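Local coordinates for protein protelomerase (Agrobacterium tumefaciens, PDB 4F43) that probably resolves replicated telomere junctions of linear chromosomes by cutting and rejoining DNA strands into covalently closed hairpin ends, at residues A45-W53 against H87-G95. The protein carries 1 engineered substitution. Numbering follows the deposited sequence.
With nucleotides of chain B.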
loop_
_atom_site.group_PDB
_atom_site.type_symbol
_atom_site.label_atom_id
_atom_site.label_comp_id
_atom_site.label_asym_id
_atom_site.label_seq_id
_atom_site.Cartn_x
_atom_site.Cartn_y
_atom_site.Cartn_z
ATOM N N ALA A 45 -30.591 -1.558 23.612
ATOM C CA ALA A 45 -31.396 -2.441 22.777
ATOM C C ALA A 45 -30.768 -2.591 21.396
ATOM O O ALA A 45 -30.247 -1.630 20.835
ATOM C CB ALA A 45 -32.820 -1.918 22.662
ATOM N N LYS A 46 -30.826 -3.801 20.853
ATOM C CA LYS A 46 -30.138 -4.116 19.605
ATOM C C LYS A 46 -31.002 -3.888 18.365
ATOM O O LYS A 46 -30.488 -3.807 17.249
ATOM C CB LYS A 46 -29.611 -5.553 19.646
ATOM C CG LYS A 46 -28.494 -5.752 20.661
ATOM C CD LYS A 46 -28.536 -7.133 21.300
ATOM C CE LYS A 46 -28.194 -8.233 20.308
ATOM N NZ LYS A 46 -28.108 -9.563 20.979
ATOM N N GLN A 47 -32.311 -3.781 18.568
ATOM C CA GLN A 47 -33.234 -3.512 17.471
ATOM C C GLN A 47 -33.019 -2.100 16.942
ATOM O O GLN A 47 -33.089 -1.856 15.736
ATOM C CB GLN A 47 -34.682 -3.678 17.932
ATOM C CG GLN A 47 -34.966 -4.997 18.627
ATOM C CD GLN A 47 -36.413 -5.120 19.063
ATOM O OE1 GLN A 47 -37.332 -4.858 18.287
ATOM N NE2 GLN A 47 -36.622 -5.512 20.316
ATOM N N ASP A 48 -32.756 -1.172 17.857
ATOM C CA ASP A 48 -32.508 0.215 17.487
ATOM C C ASP A 48 -31.121 0.377 16.878
ATOM O O ASP A 48 -30.910 1.235 16.022
ATOM C CB ASP A 48 -32.678 1.140 18.693
ATOM C CG ASP A 48 -34.116 1.210 19.172
ATOM O OD1 ASP A 48 -34.476 0.445 20.093
ATOM O OD2 ASP A 48 -34.889 2.027 18.626
ATOM N N MET A 49 -30.178 -0.446 17.329
ATOM C CA MET A 49 -28.864 -0.505 16.703
ATOM C C MET A 49 -29.046 -0.936 15.257
ATOM O O MET A 49 -28.511 -0.317 14.332
ATOM C CB MET A 49 -27.969 -1.517 17.419
ATOM C CG MET A 49 -27.671 -1.195 18.869
ATOM S SD MET A 49 -26.566 -2.414 19.604
ATOM C CE MET A 49 -26.435 -1.794 21.277
ATOM N N GLN A 50 -29.822 -1.999 15.076
ATOM C CA GLN A 50 -30.091 -2.546 13.755
ATOM C C GLN A 50 -30.788 -1.524 12.864
ATOM O O GLN A 50 -30.511 -1.448 11.672
ATOM C CB GLN A 50 -30.946 -3.809 13.863
ATOM C CG GLN A 50 -31.105 -4.559 12.550
ATOM C CD GLN A 50 -29.828 -5.249 12.116
ATOM O OE1 GLN A 50 -29.151 -5.887 12.922
ATOM N NE2 GLN A 50 -29.489 -5.122 10.838
ATOM N N ALA A 51 -31.693 -0.744 13.446
ATOM C CA ALA A 51 -32.400 0.289 12.693
ATOM C C ALA A 51 -31.448 1.402 12.265
ATOM O O ALA A 51 -31.486 1.867 11.123
ATOM C CB ALA A 51 -33.544 0.856 13.519
ATOM N N LEU A 52 -30.598 1.821 13.198
ATOM C CA LEU A 52 -29.610 2.861 12.942
ATOM C C LEU A 52 -28.690 2.441 11.800
ATOM O O LEU A 52 -28.452 3.209 10.862
ATOM C CB LEU A 52 -28.793 3.130 14.210
ATOM C CG LEU A 52 -27.903 4.373 14.261
ATOM C CD1 LEU A 52 -28.737 5.639 14.134
ATOM C CD2 LEU A 52 -27.087 4.393 15.547
ATOM N N TRP A 53 -28.191 1.211 11.877
ATOM C CA TRP A 53 -27.303 0.688 10.847
ATOM C C TRP A 53 -28.027 0.476 9.519
ATOM O O TRP A 53 -27.424 0.591 8.455
ATOM C CB TRP A 53 -26.645 -0.615 11.304
ATOM C CG TRP A 53 -25.706 -1.190 10.290
ATOM C CD1 TRP A 53 -25.848 -2.366 9.613
ATOM C CD2 TRP A 53 -24.485 -0.602 9.823
ATOM N NE1 TRP A 53 -24.786 -2.551 8.760
ATOM C CE2 TRP A 53 -23.937 -1.481 8.868
ATOM C CE3 TRP A 53 -23.802 0.581 10.121
ATOM C CZ2 TRP A 53 -22.735 -1.216 8.212
ATOM C CZ3 TRP A 53 -22.611 0.844 9.467
ATOM C CH2 TRP A 53 -22.089 -0.050 8.523
ATOM N N HIS A 87 -18.499 -4.627 21.600
ATOM C CA HIS A 87 -19.813 -4.060 21.329
ATOM C C HIS A 87 -20.568 -4.876 20.283
ATOM O O HIS A 87 -20.000 -5.263 19.263
ATOM C CB HIS A 87 -19.681 -2.605 20.877
ATOM C CG HIS A 87 -20.908 -1.783 21.125
ATOM N ND1 HIS A 87 -22.004 -1.810 20.292
ATOM C CD2 HIS A 87 -21.210 -0.911 22.117
ATOM C CE1 HIS A 87 -22.929 -0.991 20.757
ATOM N NE2 HIS A 87 -22.472 -0.432 21.863
ATOM N N PRO A 88 -21.861 -5.140 20.540
ATOM C CA PRO A 88 -22.721 -5.941 19.660
ATOM C C PRO A 88 -22.894 -5.318 18.278
ATOM O O PRO A 88 -23.216 -6.024 17.321
ATOM C CB PRO A 88 -24.063 -5.951 20.400
ATOM C CG PRO A 88 -23.718 -5.684 21.822
ATOM C CD PRO A 88 -22.565 -4.733 21.768
ATOM N N MET A 89 -22.682 -4.010 18.182
ATOM C CA MET A 89 -22.831 -3.296 16.919
ATOM C C MET A 89 -21.845 -3.809 15.880
ATOM O O MET A 89 -22.098 -3.731 14.678
ATOM C CB MET A 89 -22.628 -1.796 17.127
ATOM C CG MET A 89 -23.164 -0.950 15.997
ATOM S SD MET A 89 -24.871 -1.390 15.640
ATOM C CE MET A 89 -25.342 -0.048 14.564
ATOM N N LEU A 90 -20.720 -4.335 16.353
ATOM C CA LEU A 90 -19.704 -4.902 15.477
ATOM C C LEU A 90 -20.229 -6.136 14.750
ATOM O O LEU A 90 -19.728 -6.499 13.686
ATOM C CB LEU A 90 -18.449 -5.257 16.276
ATOM C CG LEU A 90 -17.699 -4.076 16.891
ATOM C CD1 LEU A 90 -16.556 -4.564 17.765
ATOM C CD2 LEU A 90 -17.184 -3.159 15.795
ATOM N N LYS A 91 -21.237 -6.778 15.332
ATOM C CA LYS A 91 -21.858 -7.939 14.708
ATOM C C LYS A 91 -23.028 -7.482 13.847
ATOM O O LYS A 91 -23.557 -8.244 13.038
ATOM C CB LYS A 91 -22.345 -8.927 15.768
ATOM C CG LYS A 91 -21.357 -9.164 16.901
ATOM C CD LYS A 91 -20.000 -9.604 16.379
ATOM C CE LYS A 91 -18.963 -9.614 17.492
ATOM N NZ LYS A 91 -17.599 -9.923 16.984
ATOM N N ILE A 92 -23.424 -6.229 14.036
ATOM C CA ILE A 92 -24.518 -5.641 13.277
ATOM C C ILE A 92 -23.979 -4.785 12.137
ATOM O O ILE A 92 -24.415 -4.910 10.992
ATOM C CB ILE A 92 -25.415 -4.773 14.175
ATOM C CG1 ILE A 92 -26.032 -5.623 15.287
ATOM C CG2 ILE A 92 -26.494 -4.092 13.352
ATOM C CD1 ILE A 92 -26.893 -4.837 16.249
ATOM N N ALA A 93 -23.024 -3.919 12.458
ATOM C CA ALA A 93 -22.433 -3.024 11.470
ATOM C C ALA A 93 -21.412 -3.741 10.596
ATOM O O ALA A 93 -20.210 -3.501 10.702
ATOM C CB ALA A 93 -21.802 -1.816 12.150
ATOM N N THR A 94 -21.899 -4.626 9.734
ATOM C CA THR A 94 -21.035 -5.327 8.795
ATOM C C THR A 94 -21.710 -5.425 7.432
ATOM O O THR A 94 -22.921 -5.230 7.313
ATOM C CB THR A 94 -20.673 -6.739 9.293
ATOM O OG1 THR A 94 -19.708 -7.327 8.412
ATOM C CG2 THR A 94 -21.912 -7.621 9.349
ATOM N N GLY A 95 -20.922 -5.724 6.406
ATOM C CA GLY A 95 -21.444 -5.802 5.057
ATOM C C GLY A 95 -22.194 -7.087 4.776
ATOM O O GLY A 95 -21.981 -8.104 5.437
ATOM P P DA B 19 -17.354 -9.766 8.153
ATOM O OP1 DA B 19 -17.163 -9.116 9.468
ATOM O OP2 DA B 19 -18.658 -10.375 7.812
ATOM O "O5'" DA B 19 -17.000 -8.708 7.006
ATOM C "C5'" DA B 19 -16.246 -7.537 7.307
ATOM C "C4'" DA B 19 -14.747 -7.773 7.233
ATOM O "O4'" DA B 19 -14.389 -8.459 6.013
ATOM C "C3'" DA B 19 -13.897 -6.514 7.154
ATOM O "O3'" DA B 19 -13.689 -5.943 8.438
ATOM C "C2'" DA B 19 -12.586 -7.032 6.570
ATOM C "C1'" DA B 19 -12.983 -8.345 5.896
ATOM N N9 DA B 19 -12.582 -8.416 4.492
ATOM C C8 DA B 19 -13.386 -8.486 3.389
ATOM N N7 DA B 19 -12.724 -8.540 2.256
ATOM C C5 DA B 19 -11.394 -8.504 2.642
ATOM C C6 DA B 19 -10.186 -8.530 1.914
ATOM N N6 DA B 19 -10.116 -8.603 0.579
ATOM N N1 DA B 19 -9.037 -8.478 2.616
ATOM C C2 DA B 19 -9.090 -8.405 3.950
ATOM N N3 DA B 19 -10.161 -8.375 4.741
ATOM C C4 DA B 19 -11.291 -8.427 4.018
#
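His87 ND1, whose ring leans on the methyl end of Met49 across the contact, accepts the N-H of Met89 at 3.1 Å, with the nitrogen close to the imidazole plane. This is a capping bond at the turn leading into the short, weakly bonded helix 89-92, which packs against helix 46-59 in the helical N-terminal part of the fragment. Proline suits the first turn after His87, since it has no N-H to satisfy there. Met49 runs straight beyond CG, bringing its CE within 3.6 Å of His87 CE1.

Ile92 is the knob of a knobs-into-holes contact, set among Lys46, Met49, Gln50 and Trp53. Its CD1 arm meets Met49 CB at 3.7 Å, while the CG2 branch lies against the amide of Gln50, whose NE2 is held by Asp54. Met89 bends at chi2 (52°), a path its unbranched thioether can follow, so that SD meets Met49 CB and CE comes beside Met49 O and 3.6 Å from Trp53 CB.

With chi1 near 180° (-179°), the Trp53 indole swings over the chain at the inverse gamma turn centred on Ala93. A small residue fits beneath the ring: Ala93 CA makes a CH-pi contact 3.5 Å from the five-membered ring centroid. Next along the chain, Thr94 OG1 lies 3.3 Å from both OP1 and OP2 of DA19 of chain B, in the hairpin DNA.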